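Local coordinates for plant cysteine oxidase 2 (Arabidopsis thaliana, PDB 7CXZ), which oxidises N-terminal cysteines of proteins with molecular oxygen at an iron centre, preparing targets such as group VII ethylene response factors for N-end rule degradation, at residues 110-115 against 182-187; 37-42 against 160-165. One frame throughout, in Å; residues are numbered along the deposited sequence.

Interaction 1: 110-115 against 182-187; sequences PEMTVF and DVIGPP
G185 O accepts a nearly straight bond from T113 N (2.8 Å), the donor tilted 32° from the carbonyl plane, and M112 CA brings a longer CA-H...O contact of 3.5 Å to the same oxygen. G185 N returns a bond to T113 O, and F115 with V183 forms a second hydrogen-bonded pair, with F115 N in the carbonyl plane of V183 O. Between them V114 and I184 make the non-hydrogen-bonded pair, their side chains side by side and pointing the same way, CG2 to CG2 at 4.1 Å. M112 bends at its last torsion (chi3 71°), which carries CE against I184 CG2 at 3.4 Å, tighter than normal van der Waals contact. Its CG meanwhile approaches P186 O to 3.2 Å; that oxygen, just past the cis peptide that precedes P186, is buried without a polar partner in the model. On the other face F115 CB meets V183 CB at 4.2 Å, and the ring packs on I45, L48 and L52 of helix 42-53. Regular alternation of pair types and a strand angle of 168° identify neighbouring antiparallel strands, here part of the cysteine dioxygenase family's cupin double-stranded beta-helix, with V114 and I184 on the face turned to the iron pocket.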
loop_
_atom_site.group_PDB
_atom_site.type_symbol
_atom_site.label_atom_id
_atom_site.label_comp_id
_atom_site.label_asym_id
_atom_site.label_seq_id
_atom_site.Cartn_x
_atom_site.Cartn_y
_atom_site.Cartn_z
ATOM N N PRO A 110 4.317 5.563 7.427
ATOM C CA PRO A 110 4.805 5.863 8.780
ATOM C C PRO A 110 3.683 5.777 9.811
ATOM O O PRO A 110 2.614 6.378 9.651
ATOM C CB PRO A 110 5.362 7.284 8.645
ATOM C CG PRO A 110 4.538 7.879 7.562
ATOM C CD PRO A 110 4.214 6.777 6.597
ATOM N N GLU A 111 3.945 5.019 10.877
ATOM C CA GLU A 111 3.006 4.796 11.982
ATOM C C GLU A 111 1.727 4.109 11.534
ATOM O O GLU A 111 0.724 4.162 12.244
ATOM C CB GLU A 111 2.666 6.113 12.700
ATOM C CG GLU A 111 3.918 6.860 13.177
ATOM C CD GLU A 111 3.564 8.168 13.835
ATOM O OE1 GLU A 111 3.992 9.221 13.327
ATOM O OE2 GLU A 111 2.833 8.141 14.845
ATOM N N MET A 112 1.750 3.421 10.394
ATOM C CA MET A 112 0.554 2.858 9.793
ATOM C C MET A 112 0.617 1.340 9.758
ATOM O O MET A 112 1.706 0.733 9.629
ATOM C CB MET A 112 0.365 3.402 8.374
ATOM C CG MET A 112 0.086 4.900 8.369
ATOM S SD MET A 112 0.610 5.761 6.875
ATOM C CE MET A 112 -0.612 5.129 5.693
ATOM N N THR A 113 -0.573 0.741 9.867
ATOM C CA THR A 113 -0.803 -0.687 9.712
ATOM C C THR A 113 -1.691 -0.844 8.487
ATOM O O THR A 113 -2.739 -0.205 8.411
ATOM C CB THR A 113 -1.465 -1.258 10.972
ATOM O OG1 THR A 113 -0.602 -1.021 12.105
ATOM C CG2 THR A 113 -1.706 -2.761 10.833
ATOM N N VAL A 114 -1.273 -1.649 7.506
ATOM C CA VAL A 114 -1.994 -1.732 6.239
ATOM C C VAL A 114 -2.276 -3.192 5.932
ATOM O O VAL A 114 -1.357 -4.030 5.945
ATOM C CB VAL A 114 -1.225 -1.089 5.067
ATOM C CG1 VAL A 114 -2.030 -1.241 3.755
ATOM C CG2 VAL A 114 -0.898 0.368 5.360
ATOM N N PHE A 115 -3.546 -3.502 5.677
ATOM C CA PHE A 115 -4.004 -4.820 5.249
ATOM C C PHE A 115 -4.238 -4.739 3.750
ATOM O O PHE A 115 -4.842 -3.781 3.276
ATOM C CB PHE A 115 -5.320 -5.206 5.939
ATOM C CG PHE A 115 -5.248 -5.317 7.436
ATOM C CD1 PHE A 115 -5.073 -4.200 8.236
ATOM C CD2 PHE A 115 -5.404 -6.559 8.054
ATOM C CE1 PHE A 115 -5.021 -4.316 9.628
ATOM C CE2 PHE A 115 -5.367 -6.684 9.425
ATOM C CZ PHE A 115 -5.172 -5.577 10.216
ATOM N N ASP A 182 -7.220 -2.306 -0.137
ATOM C CA ASP A 182 -6.360 -1.890 0.968
ATOM C C ASP A 182 -7.218 -1.350 2.101
ATOM O O ASP A 182 -8.166 -0.587 1.865
ATOM C CB ASP A 182 -5.369 -0.786 0.548
ATOM C CG ASP A 182 -4.161 -1.318 -0.227
ATOM O OD1 ASP A 182 -3.695 -2.455 0.021
ATOM O OD2 ASP A 182 -3.663 -0.567 -1.094
ATOM N N VAL A 183 -6.871 -1.736 3.324
ATOM C CA VAL A 183 -7.377 -1.116 4.550
ATOM C C VAL A 183 -6.175 -0.506 5.253
ATOM O O VAL A 183 -5.229 -1.222 5.609
ATOM C CB VAL A 183 -8.089 -2.126 5.455
ATOM C CG1 VAL A 183 -8.552 -1.435 6.735
ATOM C CG2 VAL A 183 -9.262 -2.786 4.707
ATOM N N ILE A 184 -6.218 0.805 5.451
ATOM C CA ILE A 184 -5.058 1.604 5.843
ATOM C C ILE A 184 -5.379 2.255 7.172
ATOM O O ILE A 184 -6.310 3.067 7.251
ATOM C CB ILE A 184 -4.761 2.674 4.780
ATOM C CG1 ILE A 184 -4.579 2.023 3.400
ATOM C CG2 ILE A 184 -3.573 3.501 5.155
ATOM C CD1 ILE A 184 -5.116 2.871 2.252
ATOM N N GLY A 185 -4.625 1.912 8.215
ATOM C CA GLY A 185 -4.897 2.470 9.520
ATOM C C GLY A 185 -3.686 3.030 10.240
ATOM O O GLY A 185 -2.772 2.296 10.617
ATOM N N PRO A 186 -3.662 4.344 10.474
ATOM C CA PRO A 186 -4.552 5.367 9.930
ATOM C C PRO A 186 -4.108 5.781 8.543
ATOM O O PRO A 186 -3.050 5.328 8.076
ATOM C CB PRO A 186 -4.376 6.527 10.923
ATOM C CG PRO A 186 -2.950 6.441 11.311
ATOM C CD PRO A 186 -2.617 4.935 11.325
ATOM N N PRO A 187 -4.867 6.638 7.881
ATOM C CA PRO A 187 -4.425 7.158 6.578
ATOM C C PRO A 187 -3.201 8.053 6.716
ATOM O O PRO A 187 -2.885 8.558 7.791
ATOM C CB PRO A 187 -5.625 7.978 6.091
ATOM C CG PRO A 187 -6.787 7.503 6.913
ATOM C CD PRO A 187 -6.228 7.093 8.227
#

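Interaction 2: 37-42 against 160-165; sequences GTVPSQ and ILYPAD
V39 and Y162 have the nearest CA atoms, 7.4 Å apart, a spacing at which the two backbones exchange no hydrogen bond and side chains must bridge the gap. V39 does so with both methyls. CG1, set anti to the backbone N (chi1 177°), reaches the edge of the Y162 ring near its plane, lying 3.7 Å from CD1 and equally close to CE1, while CG2 drops onto P163 CD at 3.5 Å and has P163 CG slightly farther off. The valine thus straddles the tyrosine-proline step: the V39 side chain crosses that of Y162 at about a right angle and that of P163 obliquely.

The two partners are distinct elements of the fold. Residues 160-161 end an outermost strand of one of the two sheets of the cupin fold, and 37-42 is the loop leading into helix 42-53, where S41 is the N-cap and its OG bonds to N44 N. I45 in the first turn of that helix touches both V39 and Y162, so the apolar patch extends beyond the two segments.

At the far end of the ring, Q42 folds back at chi2 (-62°) and brings OE1 to 3.3 Å from Y162 OH, the amide and ring planes being 40° apart. With an alanine at Y162, V39 CG1 and I45 would probably lose the ring they pack on, and Q42 OE1 the hydroxyl near it. After the strand the backbone turns sharply: Y162 N bonds to D165 O at 2.8 Å, and Y162 O accepts from N168 ND2.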
loop_
_atom_site.group_PDB
_atom_site.type_symbol
_atom_site.label_atom_id
_atom_site.label_comp_id
_atom_site.label_asym_id
_atom_site.label_seq_id
_atom_site.Cartn_x
_atom_site.Cartn_y
_atom_site.Cartn_z
ATOM N N GLY A 37 -1.655 6.021 15.454
ATOM C CA GLY A 37 -0.568 5.117 15.146
ATOM C C GLY A 37 -0.584 3.840 15.951
ATOM O O GLY A 37 0.236 2.950 15.693
ATOM N N THR A 38 -1.483 3.723 16.929
ATOM C CA THR A 38 -1.588 2.482 17.683
ATOM C C THR A 38 -1.862 1.306 16.744
ATOM O O THR A 38 -2.802 1.328 15.943
ATOM C CB THR A 38 -2.697 2.605 18.730
ATOM O OG1 THR A 38 -2.309 3.574 19.709
ATOM C CG2 THR A 38 -2.954 1.241 19.412
ATOM N N VAL A 39 -1.040 0.274 16.849
ATOM C CA VAL A 39 -1.332 -0.961 16.117
ATOM C C VAL A 39 -2.500 -1.671 16.795
ATOM O O VAL A 39 -2.500 -1.802 18.039
ATOM C CB VAL A 39 -0.091 -1.855 16.073
ATOM C CG1 VAL A 39 -0.396 -3.179 15.371
ATOM C CG2 VAL A 39 1.061 -1.120 15.388
ATOM N N PRO A 40 -3.506 -2.121 16.042
ATOM C CA PRO A 40 -4.636 -2.832 16.661
ATOM C C PRO A 40 -4.159 -4.088 17.371
ATOM O O PRO A 40 -3.072 -4.610 17.113
ATOM C CB PRO A 40 -5.544 -3.173 15.480
ATOM C CG PRO A 40 -5.173 -2.186 14.418
ATOM C CD PRO A 40 -3.706 -1.911 14.596
ATOM N N SER A 41 -4.977 -4.539 18.310
ATOM C CA SER A 41 -4.675 -5.761 19.037
ATOM C C SER A 41 -4.549 -6.941 18.090
ATOM O O SER A 41 -5.138 -6.973 17.005
ATOM C CB SER A 41 -5.784 -6.037 20.049
ATOM O OG SER A 41 -6.952 -6.554 19.422
ATOM N N GLN A 42 -3.760 -7.930 18.516
ATOM C CA GLN A 42 -3.549 -9.087 17.668
ATOM C C GLN A 42 -4.854 -9.826 17.417
ATOM O O GLN A 42 -5.065 -10.334 16.317
ATOM C CB GLN A 42 -2.505 -10.009 18.298
ATOM C CG GLN A 42 -1.068 -9.452 18.224
ATOM C CD GLN A 42 -0.585 -9.277 16.798
ATOM O OE1 GLN A 42 -0.183 -8.180 16.362
ATOM N NE2 GLN A 42 -0.642 -10.335 16.058
ATOM N N ILE A 160 -0.257 -8.208 5.753
ATOM C CA ILE A 160 -0.241 -7.106 6.694
ATOM C C ILE A 160 1.167 -6.533 6.785
ATOM O O ILE A 160 2.162 -7.275 6.848
ATOM C CB ILE A 160 -0.752 -7.535 8.084
ATOM C CG1 ILE A 160 -0.906 -6.317 9.007
ATOM C CG2 ILE A 160 0.151 -8.587 8.734
ATOM C CD1 ILE A 160 -1.483 -6.651 10.386
ATOM N N LEU A 161 1.244 -5.206 6.817
ATOM C CA LEU A 161 2.462 -4.524 7.206
ATOM C C LEU A 161 2.155 -3.690 8.436
ATOM O O LEU A 161 1.014 -3.242 8.651
ATOM C CB LEU A 161 3.013 -3.627 6.080
ATOM C CG LEU A 161 2.183 -2.402 5.654
ATOM C CD1 LEU A 161 2.454 -1.152 6.527
ATOM C CD2 LEU A 161 2.429 -2.127 4.151
ATOM N N TYR A 162 3.184 -3.486 9.231
ATOM C CA TYR A 162 3.126 -2.769 10.490
ATOM C C TYR A 162 3.997 -1.519 10.407
ATOM O O TYR A 162 4.738 -1.337 9.428
ATOM C CB TYR A 162 3.636 -3.674 11.601
ATOM C CG TYR A 162 2.806 -4.885 11.956
ATOM C CD1 TYR A 162 1.661 -4.766 12.739
ATOM C CD2 TYR A 162 3.211 -6.148 11.576
ATOM C CE1 TYR A 162 0.928 -5.876 13.127
ATOM C CE2 TYR A 162 2.475 -7.286 11.957
ATOM C CZ TYR A 162 1.341 -7.133 12.742
ATOM O OH TYR A 162 0.618 -8.244 13.146
ATOM N N PRO A 163 3.960 -0.642 11.407
ATOM C CA PRO A 163 4.771 0.581 11.318
ATOM C C PRO A 163 6.250 0.311 11.132
ATOM O O PRO A 163 6.920 1.119 10.475
ATOM C CB PRO A 163 4.466 1.297 12.642
ATOM C CG PRO A 163 3.017 0.896 12.897
ATOM C CD PRO A 163 2.970 -0.573 12.494
ATOM N N ALA A 164 6.769 -0.813 11.665
ATOM C CA ALA A 164 8.194 -1.105 11.550
ATOM C C ALA A 164 8.456 -2.592 11.373
ATOM O O ALA A 164 9.493 -3.094 11.807
ATOM C CB ALA A 164 8.959 -0.591 12.765
ATOM N N ASP A 165 7.540 -3.312 10.729
ATOM C CA ASP A 165 7.752 -4.721 10.422
ATOM C C ASP A 165 6.779 -5.111 9.320
ATOM O O ASP A 165 5.844 -4.378 9.003
ATOM C CB ASP A 165 7.550 -5.606 11.660
ATOM C CG ASP A 165 8.350 -6.915 11.592
ATOM O OD1 ASP A 165 9.056 -7.173 10.613
ATOM O OD2 ASP A 165 8.248 -7.711 12.532
#

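In the fold
Strand 113-120 joins the two contacts, pairing with 178-185 in interaction 1 and with 159-161, whose end belongs to interaction 2; their centres are about 8 Å apart. A probable hydrogen bond from L161 N to V114 O (3.0 Å) ties the strands directly, and P163 CD packs on M112 O at 3.4 Å. Interaction 1 lies nearer the metal: the V114 side chain is about 6 Å from the bound iron and that of M112 about 4 Å from the side chain of the iron ligand H109, while the I184 side chain comes within about 3 Å of a bound TRS molecule, probably from the crystallisation liquor. Interaction 2 stays peripheral: the side chain of P163 is about 13 Å from the bound Fe (III) ion.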